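Local coordinates for NADP-dependent alcohol dehydrogenase (Entamoeba histolytica, PDB 2OUI), which probably catalyses the NADP-dependent, reversible interconversion of alcohols with aldehydes or ketones, as a tetrameric zinc-binding dehydrogenase, at residues 29-34 / 325-330; 144-149 / 346-351; 181-186 / 192-197; 205-208 / 214-217. The protein carries 1 engineered substitution. All coordinates share one frame; numbering follows the deposited sequence.

Contact 1. Residues 29-34 / 325-330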
loop_
_atom_site.group_PDB
_atom_site.type_symbol
_atom_site.label_atom_id
_atom_site.label_comp_id
_atom_site.label_asym_id
_atom_site.label_seq_id
_atom_site.Cartn_x
_atom_site.Cartn_y
_atom_site.Cartn_z
ATOM N N VAL A 29 -18.377 -25.918 -20.659
ATOM C CA VAL A 29 -17.140 -26.658 -20.418
ATOM C C VAL A 29 -17.467 -28.066 -19.901
ATOM O O VAL A 29 -18.368 -28.229 -19.067
ATOM C CB VAL A 29 -16.249 -25.882 -19.363
ATOM C CG1 VAL A 29 -14.940 -26.632 -19.053
ATOM C CG2 VAL A 29 -15.937 -24.482 -19.842
ATOM N N ARG A 30 -16.757 -29.083 -20.403
ATOM C CA ARG A 30 -16.863 -30.440 -19.841
ATOM C C ARG A 30 -15.639 -30.717 -18.969
ATOM O O ARG A 30 -14.526 -30.279 -19.307
ATOM C CB ARG A 30 -17.008 -31.484 -20.966
ATOM C CG ARG A 30 -15.775 -31.680 -21.828
ATOM C CD ARG A 30 -16.094 -32.718 -22.956
ATOM N NE ARG A 30 -14.953 -33.006 -23.823
ATOM C CZ ARG A 30 -15.001 -33.802 -24.888
ATOM N NH1 ARG A 30 -16.143 -34.380 -25.236
ATOM N NH2 ARG A 30 -13.901 -34.026 -25.613
ATOM N N PRO A 31 -15.829 -31.385 -17.801
ATOM C CA PRO A 31 -14.669 -31.594 -16.908
ATOM C C PRO A 31 -13.691 -32.670 -17.375
ATOM O O PRO A 31 -14.128 -33.734 -17.850
ATOM C CB PRO A 31 -15.323 -32.069 -15.601
ATOM C CG PRO A 31 -16.574 -32.800 -16.045
ATOM C CD PRO A 31 -17.076 -31.940 -17.225
ATOM N N LEU A 32 -12.392 -32.395 -17.207
ATOM C CA LEU A 32 -11.301 -33.349 -17.462
ATOM C C LEU A 32 -10.640 -33.792 -16.164
ATOM O O LEU A 32 -10.151 -34.892 -16.073
ATOM C CB LEU A 32 -10.224 -32.720 -18.337
ATOM C CG LEU A 32 -10.582 -32.315 -19.770
ATOM C CD1 LEU A 32 -9.365 -31.655 -20.379
ATOM C CD2 LEU A 32 -11.016 -33.534 -20.570
ATOM N N ALA A 33 -10.605 -32.913 -15.166
ATOM C CA ALA A 33 -10.134 -33.311 -13.843
ATOM C C ALA A 33 -10.896 -32.470 -12.825
ATOM O O ALA A 33 -11.168 -31.290 -13.067
ATOM C CB ALA A 33 -8.612 -33.131 -13.706
ATOM N N LEU A 34 -11.301 -33.109 -11.727
ATOM C CA LEU A 34 -12.135 -32.452 -10.710
ATOM C C LEU A 34 -11.587 -32.755 -9.339
ATOM O O LEU A 34 -10.998 -33.814 -9.147
ATOM C CB LEU A 34 -13.570 -33.026 -10.769
ATOM C CG LEU A 34 -14.373 -32.692 -12.042
ATOM C CD1 LEU A 34 -15.688 -33.476 -12.056
ATOM C CD2 LEU A 34 -14.636 -31.175 -12.185
ATOM N N GLU A 325 -11.076 -42.458 -11.277
ATOM C CA GLU A 325 -11.395 -42.250 -12.679
ATOM C C GLU A 325 -12.899 -42.305 -12.831
ATOM O O GLU A 325 -13.538 -43.222 -12.308
ATOM C CB GLU A 325 -10.801 -43.355 -13.552
ATOM C CG GLU A 325 -9.294 -43.512 -13.459
ATOM C CD GLU A 325 -8.544 -42.504 -14.314
ATOM O OE1 GLU A 325 -9.029 -42.190 -15.430
ATOM O OE2 GLU A 325 -7.468 -42.034 -13.875
ATOM N N GLY A 326 -13.451 -41.349 -13.570
ATOM C CA GLY A 326 -14.869 -41.389 -13.921
ATOM C C GLY A 326 -15.671 -40.380 -13.140
ATOM O O GLY A 326 -15.469 -40.209 -11.922
ATOM N N LEU A 327 -16.594 -39.719 -13.837
ATOM C CA LEU A 327 -17.402 -38.666 -13.235
ATOM C C LEU A 327 -18.142 -39.122 -11.969
ATOM O O LEU A 327 -18.238 -38.362 -11.012
ATOM C CB LEU A 327 -18.387 -38.085 -14.249
ATOM C CG LEU A 327 -19.251 -36.908 -13.761
ATOM C CD1 LEU A 327 -18.442 -35.712 -13.286
ATOM C CD2 LEU A 327 -20.245 -36.459 -14.867
ATOM N N GLU A 328 -18.630 -40.362 -11.959
ATOM C CA GLU A 328 -19.381 -40.886 -10.822
ATOM C C GLU A 328 -18.539 -40.838 -9.556
ATOM O O GLU A 328 -19.081 -40.678 -8.458
ATOM C CB GLU A 328 -19.839 -42.327 -11.047
ATOM C CG GLU A 328 -19.844 -42.768 -12.498
ATOM C CD GLU A 328 -18.475 -43.232 -12.961
ATOM O OE1 GLU A 328 -18.008 -42.727 -14.012
ATOM O OE2 GLU A 328 -17.876 -44.089 -12.265
ATOM N N LYS A 329 -17.217 -40.938 -9.699
ATOM C CA LYS A 329 -16.351 -40.977 -8.508
ATOM C C LYS A 329 -16.221 -39.664 -7.738
ATOM O O LYS A 329 -15.656 -39.674 -6.645
ATOM C CB LYS A 329 -14.957 -41.533 -8.829
ATOM C CG LYS A 329 -14.947 -42.924 -9.422
ATOM C CD LYS A 329 -15.573 -43.954 -8.524
ATOM C CE LYS A 329 -15.672 -45.286 -9.256
ATOM N NZ LYS A 329 -16.302 -46.321 -8.406
ATOM N N VAL A 330 -16.752 -38.552 -8.259
ATOM C CA VAL A 330 -16.755 -37.296 -7.479
ATOM C C VAL A 330 -17.551 -37.464 -6.191
ATOM O O VAL A 330 -17.247 -36.814 -5.184
ATOM C CB VAL A 330 -17.210 -36.013 -8.252
ATOM C CG1 VAL A 330 -16.293 -35.744 -9.425
ATOM C CG2 VAL A 330 -18.661 -36.081 -8.697
#
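Leu34 meets Val330 and Leu327 in a small, buried apolar contact, with Pro31 at its margin. The touching is done by methyl groups. Leu34 CD1 lies 3.5 Å from Val330 CG1 and 3.8 Å from Leu327 CD1, so one branch of Leu34 serves both partners. Val330 CG1 also lies 4.1 Å from Leu34 CB. The Leu34 side chain slants across each of its two partners. Leu327 does not start out facing the strand; its CG lies anti to the backbone N (chi1 -177°), and the end of the chain comes round to Leu34. From there Leu327 CD1 also approaches Pro31 CG, at a looser 4.4 Å.

Residues 29-34 belong to strand 27-34 of the mixed sheet in the GroES-like catalytic domain. A classic beta bulge at Leu32 and Ala33, opposite Val62, interrupts the strand, which turns a corner there. Pro31 and Leu34, before and after this corner, both point toward residues 325-330. Those residues lead from strand 320-325 into helix 329-339.

Backbone hydrogen bonds shape this second segment. Gly326 to Lys329 form a type I turn, with Lys329 N bonded to Gly326 O at 2.9 Å. The next bond runs from Val330 N to Leu327 O at 3.1 Å. It links the two residues that meet Leu34.

Other side chains complete the packing. Trp14 of strand 11-16 touches both Leu327 and Val330, while Ala61, Val119 and Ile351 touch Leu34.

Contact 2. Residues 144-149 / 346-351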
loop_
_atom_site.group_PDB
_atom_site.type_symbol
_atom_site.label_atom_id
_atom_site.label_comp_id
_atom_site.label_asym_id
_atom_site.label_seq_id
_atom_site.Cartn_x
_atom_site.Cartn_y
_atom_site.Cartn_z
ATOM N N ASP A 144 -2.409 -31.866 -11.579
ATOM C CA ASP A 144 -1.656 -30.813 -10.879
ATOM C C ASP A 144 -2.300 -29.440 -11.072
ATOM O O ASP A 144 -2.303 -28.601 -10.161
ATOM C CB ASP A 144 -0.200 -30.772 -11.358
ATOM C CG ASP A 144 0.598 -31.996 -10.935
ATOM O OD1 ASP A 144 0.075 -32.842 -10.166
ATOM O OD2 ASP A 144 1.765 -32.102 -11.385
ATOM N N ALA A 145 -2.839 -29.198 -12.267
ATOM C CA ALA A 145 -3.442 -27.894 -12.558
ATOM C C ALA A 145 -4.741 -27.646 -11.792
ATOM O O ALA A 145 -5.075 -26.486 -11.516
ATOM C CB ALA A 145 -3.676 -27.739 -14.054
ATOM N N VAL A 146 -5.490 -28.711 -11.471
ATOM C CA VAL A 146 -6.774 -28.530 -10.770
ATOM C C VAL A 146 -6.574 -27.980 -9.347
ATOM O O VAL A 146 -7.499 -27.396 -8.741
ATOM C CB VAL A 146 -7.662 -29.801 -10.785
ATOM C CG1 VAL A 146 -7.115 -30.877 -9.855
ATOM C CG2 VAL A 146 -9.097 -29.430 -10.443
ATOM N N MET A 147 -5.356 -28.145 -8.828
ATOM C CA MET A 147 -5.000 -27.556 -7.524
ATOM C C MET A 147 -4.891 -26.042 -7.577
ATOM O O MET A 147 -4.969 -25.384 -6.537
ATOM C CB MET A 147 -3.676 -28.136 -7.014
ATOM C CG MET A 147 -3.672 -29.656 -6.816
ATOM S SD MET A 147 -4.841 -30.242 -5.575
ATOM C CE MET A 147 -6.187 -30.848 -6.566
ATOM N N LEU A 148 -4.693 -25.492 -8.773
ATOM C CA LEU A 148 -4.683 -24.024 -8.978
ATOM C C LEU A 148 -6.033 -23.336 -8.733
ATOM O O LEU A 148 -6.071 -22.202 -8.302
ATOM C CB LEU A 148 -4.175 -23.679 -10.393
ATOM C CG LEU A 148 -2.726 -24.045 -10.730
ATOM C CD1 LEU A 148 -2.463 -23.951 -12.224
ATOM C CD2 LEU A 148 -1.734 -23.166 -9.922
ATOM N N SER A 149 -7.141 -24.032 -8.996
ATOM C CA SER A 149 -8.478 -23.438 -9.052
ATOM C C SER A 149 -8.880 -22.799 -7.734
ATOM O O SER A 149 -9.529 -21.759 -7.728
ATOM C CB SER A 149 -9.508 -24.542 -9.357
ATOM O OG SER A 149 -9.214 -25.143 -10.609
ATOM N N LYS A 346 -5.805 -34.255 -0.578
ATOM C CA LYS A 346 -6.739 -33.846 -1.627
ATOM C C LYS A 346 -6.943 -34.986 -2.638
ATOM O O LYS A 346 -5.973 -35.537 -3.133
ATOM C CB LYS A 346 -6.160 -32.597 -2.303
ATOM C CG LYS A 346 -7.108 -31.802 -3.124
ATOM C CD LYS A 346 -8.052 -30.972 -2.288
ATOM C CE LYS A 346 -8.882 -30.146 -3.249
ATOM N NZ LYS A 346 -9.873 -29.277 -2.556
ATOM N N PRO A 347 -8.203 -35.387 -2.892
ATOM C CA PRO A 347 -8.474 -36.327 -3.977
ATOM C C PRO A 347 -8.653 -35.604 -5.308
ATOM O O PRO A 347 -9.005 -34.413 -5.352
ATOM C CB PRO A 347 -9.804 -36.971 -3.574
ATOM C CG PRO A 347 -10.239 -36.287 -2.275
ATOM C CD PRO A 347 -9.441 -35.013 -2.183
ATOM N N VAL A 348 -8.377 -36.316 -6.388
ATOM C CA VAL A 348 -8.665 -35.813 -7.725
ATOM C C VAL A 348 -9.345 -36.893 -8.539
ATOM O O VAL A 348 -9.087 -38.086 -8.367
ATOM C CB VAL A 348 -7.423 -35.303 -8.506
ATOM C CG1 VAL A 348 -6.946 -33.999 -7.949
ATOM C CG2 VAL A 348 -6.305 -36.336 -8.532
ATOM N N VAL A 349 -10.243 -36.463 -9.411
ATOM C CA VAL A 349 -10.961 -37.373 -10.275
ATOM C C VAL A 349 -10.622 -36.994 -11.708
ATOM O O VAL A 349 -10.743 -35.846 -12.074
ATOM C CB VAL A 349 -12.482 -37.221 -10.077
ATOM C CG1 VAL A 349 -13.255 -38.136 -11.035
ATOM C CG2 VAL A 349 -12.867 -37.532 -8.624
ATOM N N ARG A 350 -10.229 -37.977 -12.512
ATOM C CA ARG A 350 -9.926 -37.758 -13.915
ATOM C C ARG A 350 -11.085 -38.302 -14.748
ATOM O O ARG A 350 -11.606 -39.385 -14.468
ATOM C CB ARG A 350 -8.594 -38.432 -14.275
ATOM C CG ARG A 350 -7.991 -38.056 -15.639
ATOM C CD ARG A 350 -7.453 -36.586 -15.748
ATOM N NE ARG A 350 -6.668 -36.421 -16.981
ATOM C CZ ARG A 350 -7.183 -36.309 -18.209
ATOM N NH1 ARG A 350 -8.503 -36.309 -18.418
ATOM N NH2 ARG A 350 -6.368 -36.198 -19.251
ATOM N N ILE A 351 -11.505 -37.526 -15.747
ATOM C CA ILE A 351 -12.595 -37.908 -16.645
ATOM C C ILE A 351 -12.078 -37.878 -18.088
ATOM O O ILE A 351 -11.452 -36.908 -18.509
ATOM C CB ILE A 351 -13.822 -36.955 -16.537
ATOM C CG1 ILE A 351 -14.371 -36.869 -15.103
ATOM C CG2 ILE A 351 -14.946 -37.415 -17.469
ATOM C CD1 ILE A 351 -13.749 -35.774 -14.278
#
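No ring or other flat group meets another where Val146 and Met147 pack on Lys346 and Val348; the touching atoms are aliphatic carbons and one thioether sulfur. The contact joins the turn between helices 142-145 and 148-161 to strand 346-350 of the mixed sheet in the catalytic domain. Ala145 to Leu148 form a type I turn, closed by Leu148 N bonded to Ala145 O at 2.9 Å. Val146 CG1 lies 3.7 Å from Val348 CG1, the two side chains running past each other in opposite senses. Met147 crosses Val348 at about a right angle, with Met147 CE 3.5 Å from Val348 CG1. Val348 is modelled in two conformers, so both of these distances hold for one conformer and are less certain than the rest. Lys346 NZ forms a salt bridge with Glu60 and a hydrogen bond to Pro36 O. The lysine side chain passes about 6 Å from the zinc ion, which Cys37, His59 and Asp150 bind. Met147 bends at chi2 (-63°) and again at chi3 (101°), which folds its end over the lysine. Met147 SD and Met147 CE both lie 3.7 Å from Lys346 CG.

Contact 3. Residues 181-186 / 192-197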
loop_
_atom_site.group_PDB
_atom_site.type_symbol
_atom_site.label_atom_id
_atom_site.label_comp_id
_atom_site.label_asym_id
_atom_site.label_seq_id
_atom_site.Cartn_x
_atom_site.Cartn_y
_atom_site.Cartn_z
ATOM N N MET A 181 -0.700 -24.798 1.121
ATOM C CA MET A 181 -0.454 -23.805 0.085
ATOM C C MET A 181 -0.172 -22.439 0.698
ATOM O O MET A 181 0.536 -21.647 0.099
ATOM C CB MET A 181 -1.560 -23.766 -0.978
ATOM C CG MET A 181 -1.538 -25.002 -1.928
ATOM S SD MET A 181 0.028 -25.037 -2.853
ATOM C CE MET A 181 1.012 -26.290 -2.021
ATOM N N SER A 182 -0.685 -22.196 1.915
ATOM C CA SER A 182 -0.323 -20.964 2.659
ATOM C C SER A 182 1.130 -21.009 3.155
ATOM O O SER A 182 1.801 -19.970 3.207
ATOM C CB SER A 182 -1.240 -20.747 3.861
ATOM O OG SER A 182 -2.552 -20.381 3.444
ATOM N N VAL A 183 1.594 -22.196 3.557
ATOM C CA VAL A 183 2.999 -22.416 3.812
ATOM C C VAL A 183 3.812 -22.154 2.558
ATOM O O VAL A 183 4.824 -21.445 2.606
ATOM C CB VAL A 183 3.285 -23.835 4.392
ATOM C CG1 VAL A 183 4.800 -24.090 4.482
ATOM C CG2 VAL A 183 2.655 -23.984 5.798
ATOM N N ALA A 184 3.408 -22.758 1.445
ATOM C CA ALA A 184 4.143 -22.542 0.192
ATOM C C ALA A 184 4.096 -21.050 -0.225
ATOM O O ALA A 184 5.120 -20.489 -0.623
ATOM C CB ALA A 184 3.629 -23.478 -0.920
ATOM N N GLY A 185 2.935 -20.415 -0.076
ATOM C CA GLY A 185 2.758 -18.990 -0.372
ATOM C C GLY A 185 3.664 -18.114 0.493
ATOM O O GLY A 185 4.359 -17.236 -0.028
ATOM N N ALA A 186 3.661 -18.349 1.811
ATOM C CA ALA A 186 4.538 -17.616 2.727
ATOM C C ALA A 186 6.009 -17.767 2.341
ATOM O O ALA A 186 6.758 -16.800 2.370
ATOM C CB ALA A 186 4.308 -18.068 4.194
ATOM N N GLY A 192 10.997 -16.496 6.511
ATOM C CA GLY A 192 12.146 -17.238 6.992
ATOM C C GLY A 192 11.635 -18.387 7.842
ATOM O O GLY A 192 11.308 -19.462 7.333
ATOM N N ARG A 193 11.536 -18.163 9.146
ATOM C CA ARG A 193 11.016 -19.220 9.997
ATOM C C ARG A 193 9.505 -19.309 9.779
ATOM O O ARG A 193 8.798 -18.287 9.805
ATOM C CB ARG A 193 11.349 -18.906 11.458
ATOM C CG ARG A 193 10.975 -19.999 12.415
ATOM C CD ARG A 193 11.663 -19.782 13.766
ATOM N NE ARG A 193 11.635 -21.002 14.558
ATOM C CZ ARG A 193 11.914 -21.053 15.852
ATOM N NH1 ARG A 193 12.249 -19.938 16.512
ATOM N NH2 ARG A 193 11.859 -22.218 16.489
ATOM N N ILE A 194 9.005 -20.527 9.518
ATOM C CA ILE A 194 7.564 -20.725 9.346
ATOM C C ILE A 194 7.077 -21.835 10.282
ATOM O O ILE A 194 7.505 -22.988 10.148
ATOM C CB ILE A 194 7.160 -21.067 7.856
ATOM C CG1 ILE A 194 7.535 -19.932 6.904
ATOM C CG2 ILE A 194 5.665 -21.293 7.744
ATOM C CD1 ILE A 194 7.502 -20.358 5.410
ATOM N N PHE A 195 6.228 -21.473 11.254
ATOM C CA PHE A 195 5.574 -22.458 12.126
ATOM C C PHE A 195 4.309 -22.924 11.427
ATOM O O PHE A 195 3.569 -22.104 10.901
ATOM C CB PHE A 195 5.157 -21.824 13.451
ATOM C CG PHE A 195 6.314 -21.337 14.281
ATOM C CD1 PHE A 195 6.776 -20.030 14.157
ATOM C CD2 PHE A 195 6.922 -22.189 15.178
ATOM C CE1 PHE A 195 7.864 -19.599 14.938
ATOM C CE2 PHE A 195 8.002 -21.766 15.964
ATOM C CZ PHE A 195 8.463 -20.453 15.841
ATOM N N ALA A 196 4.065 -24.225 11.447
ATOM C CA ALA A 196 2.869 -24.811 10.814
ATOM C C ALA A 196 2.129 -25.580 11.908
ATOM O O ALA A 196 2.629 -26.576 12.429
ATOM C CB ALA A 196 3.279 -25.748 9.670
ATOM N N VAL A 197 0.945 -25.095 12.266
ATOM C CA VAL A 197 0.163 -25.697 13.325
ATOM C C VAL A 197 -0.784 -26.716 12.694
ATOM O O VAL A 197 -1.710 -26.361 11.953
ATOM C CB VAL A 197 -0.640 -24.630 14.093
ATOM C CG1 VAL A 197 -1.513 -25.281 15.161
ATOM C CG2 VAL A 197 0.316 -23.585 14.703
#
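Ile194 has CG1 anti to its carbonyl carbon (chi1 -61°) and an extended chi2 of 165°, which carries CD1 up to Val183 and Ala186 on the helix. Helix 177-188 and strand 194-197 are the second and third elements of a beta-alpha-beta unit that begins with strand 170-173, in the Rossmann-type domain. The short helix and strand segments run almost exactly antiparallel, at 173°, with their axes 9.9 Å apart. The helix is thus the return leg of the crossover.

All the touching residues are buried. Ile194 CD1 lies 4.1 Å from Ala186 CB and 4.0 Å from Val183 O, so it rests on the helix backbone as well as on a side chain. Val183 straddles two strand residues. Its CG1 is 4.4 Å from Ile194 CG2, and its CG2 is 4.3 Å from Ala196 CB. Val183 also touches Val172 of strand 170-173. It lies near Gly174, Gly176 and Gly179, whose spacing is consistent with a dinucleotide-binding glycine motif.

Another copy of the protein reaches this end of the domain. Lys313 of the second subunit packs on Ile194 and bonds to Gly192 O. On the strand's other side, Arg193 forms a salt bridge with Asp214. Phe195 CZ sits over the centre of the Arg193 guanidinium, 3.4 Å above its plane.

Contact 4. Residues 205-208 / 214-217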
loop_
_atom_site.group_PDB
_atom_site.type_symbol
_atom_site.label_atom_id
_atom_site.label_comp_id
_atom_site.label_asym_id
_atom_site.label_seq_id
_atom_site.Cartn_x
_atom_site.Cartn_y
_atom_site.Cartn_z
ATOM N N ASP A 205 4.147 -33.637 7.768
ATOM C CA ASP A 205 5.336 -34.039 7.043
ATOM C C ASP A 205 5.428 -33.227 5.740
ATOM O O ASP A 205 6.487 -32.704 5.400
ATOM C CB ASP A 205 5.275 -35.537 6.718
ATOM C CG ASP A 205 5.432 -36.419 7.955
ATOM O OD1 ASP A 205 6.076 -35.987 8.951
ATOM O OD2 ASP A 205 4.903 -37.549 7.914
ATOM N N ILE A 206 4.303 -33.108 5.040
ATOM C CA ILE A 206 4.260 -32.357 3.767
ATOM C C ILE A 206 4.529 -30.856 3.955
ATOM O O ILE A 206 5.143 -30.214 3.079
ATOM C CB ILE A 206 2.947 -32.615 2.978
ATOM C CG1 ILE A 206 2.836 -34.095 2.566
ATOM C CG2 ILE A 206 2.844 -31.701 1.724
ATOM C CD1 ILE A 206 3.988 -34.615 1.673
ATOM N N ALA A 207 4.091 -30.290 5.080
ATOM C CA ALA A 207 4.369 -28.872 5.333
ATOM C C ALA A 207 5.878 -28.565 5.323
ATOM O O ALA A 207 6.300 -27.541 4.767
ATOM C CB ALA A 207 3.727 -28.427 6.600
ATOM N N LEU A 208 6.678 -29.449 5.922
ATOM C CA LEU A 208 8.137 -29.326 5.900
ATOM C C LEU A 208 8.682 -29.350 4.466
ATOM O O LEU A 208 9.709 -28.740 4.177
ATOM C CB LEU A 208 8.819 -30.404 6.765
ATOM C CG LEU A 208 8.643 -30.262 8.281
ATOM C CD1 LEU A 208 9.340 -31.413 9.052
ATOM C CD2 LEU A 208 9.178 -28.942 8.748
ATOM N N ASP A 214 9.072 -25.386 11.375
ATOM C CA ASP A 214 8.714 -25.794 12.741
ATOM C C ASP A 214 7.269 -26.288 12.768
ATOM O O ASP A 214 6.351 -25.482 12.697
ATOM C CB ASP A 214 8.819 -24.617 13.725
ATOM C CG ASP A 214 10.237 -24.108 13.897
ATOM O OD1 ASP A 214 10.684 -23.335 13.013
ATOM O OD2 ASP A 214 10.889 -24.459 14.916
ATOM N N ILE A 215 7.077 -27.600 12.896
ATOM C CA ILE A 215 5.729 -28.147 13.081
ATOM C C ILE A 215 5.296 -27.963 14.528
ATOM O O ILE A 215 6.004 -28.353 15.443
ATOM C CB ILE A 215 5.670 -29.666 12.749
ATOM C CG1 ILE A 215 6.038 -29.912 11.279
ATOM C CG2 ILE A 215 4.285 -30.235 13.086
ATOM C CD1 ILE A 215 5.212 -29.102 10.293
ATOM N N ILE A 216 4.125 -27.372 14.721
ATOM C CA ILE A 216 3.563 -27.209 16.059
ATOM C C ILE A 216 2.328 -28.109 16.190
ATOM O O ILE A 216 1.293 -27.869 15.565
ATOM C CB ILE A 216 3.228 -25.738 16.316
ATOM C CG1 ILE A 216 4.502 -24.868 16.195
ATOM C CG2 ILE A 216 2.600 -25.546 17.695
ATOM C CD1 ILE A 216 5.543 -25.103 17.287
ATOM N N ASN A 217 2.489 -29.168 16.973
ATOM C CA ASN A 217 1.453 -30.158 17.184
ATOM C C ASN A 217 0.861 -29.952 18.574
ATOM O O ASN A 217 1.575 -30.019 19.554
ATOM C CB ASN A 217 2.060 -31.556 17.060
ATOM C CG ASN A 217 0.999 -32.640 17.002
ATOM O OD1 ASN A 217 0.140 -32.708 17.872
ATOM N ND2 ASN A 217 1.052 -33.482 15.970
#
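This is an apolar contact of a helix on a strand, partly buried, at the edge of the parallel sheet. Ala207 and Leu208 of helix 201-209 pack on Ile215 of strand 214-216, which is an outermost strand of that sheet within this chain. Ile215 carries the strand side. It points toward the helix, and its CG1 lies anti to the carbonyl carbon (chi1 -62°). A second bend at chi2 (-54°) turns CD1 so that it reaches both helix residues. Ile215 CD1 is 4.0 Å from Ala207 CB and 4.1 Å from Leu208 CG.

Leu208 lies obliquely across the isoleucine. Its CG is 4.0 Å from Ile215 CG1, and its CD2 is 4.1 Å from the same CG1. The CD2 branch also comes within 4.4 Å of Asp214 N, so it borders the strand backbone. These distances are ordinary van der Waals spacings, without crowding. No hydrogen bond runs between the segments.

The two ends of the contact differ in burial. Ala207 is buried, and Leu180 of helix 177-188 and Ile175 pack against it. Leu208 is exposed in the tetramer, although a crystal neighbour touches it and Ile215. Ile215 rests on Ala196 of the adjoining strand. Along the helix, Asp205 OD2 forms a salt bridge with Lys201 one turn earlier.

Strand 194-197, helix 201-209 and strand 214-216 make one beta-alpha-beta crossover. With sheet order 3-2-1-4-5-6, it is the unit at one edge of a Rossmann-type domain.

How the contacts relate
From the N terminus, strand 27-34 opens contact 1, which closes only at residues 325-330. Contact 2 opens at 144-149, inside that span, and closes at 346-351, beyond it, so the two cross. They are joined directly in the mixed sheet, where Leu34 O and Val349 N probably bond at 2.8 Å. Both bring the C-terminal part of the chain back to the catalytic domain. Contacts 3 and 4 are short loops lying within both long ones, and they follow in series. They tie successive units of the Rossmann-type domain, whose neighbouring strands 194-197 and 214-216 pair through Ala196. Contacts 1 and 3 lie about 31 Å apart between centres.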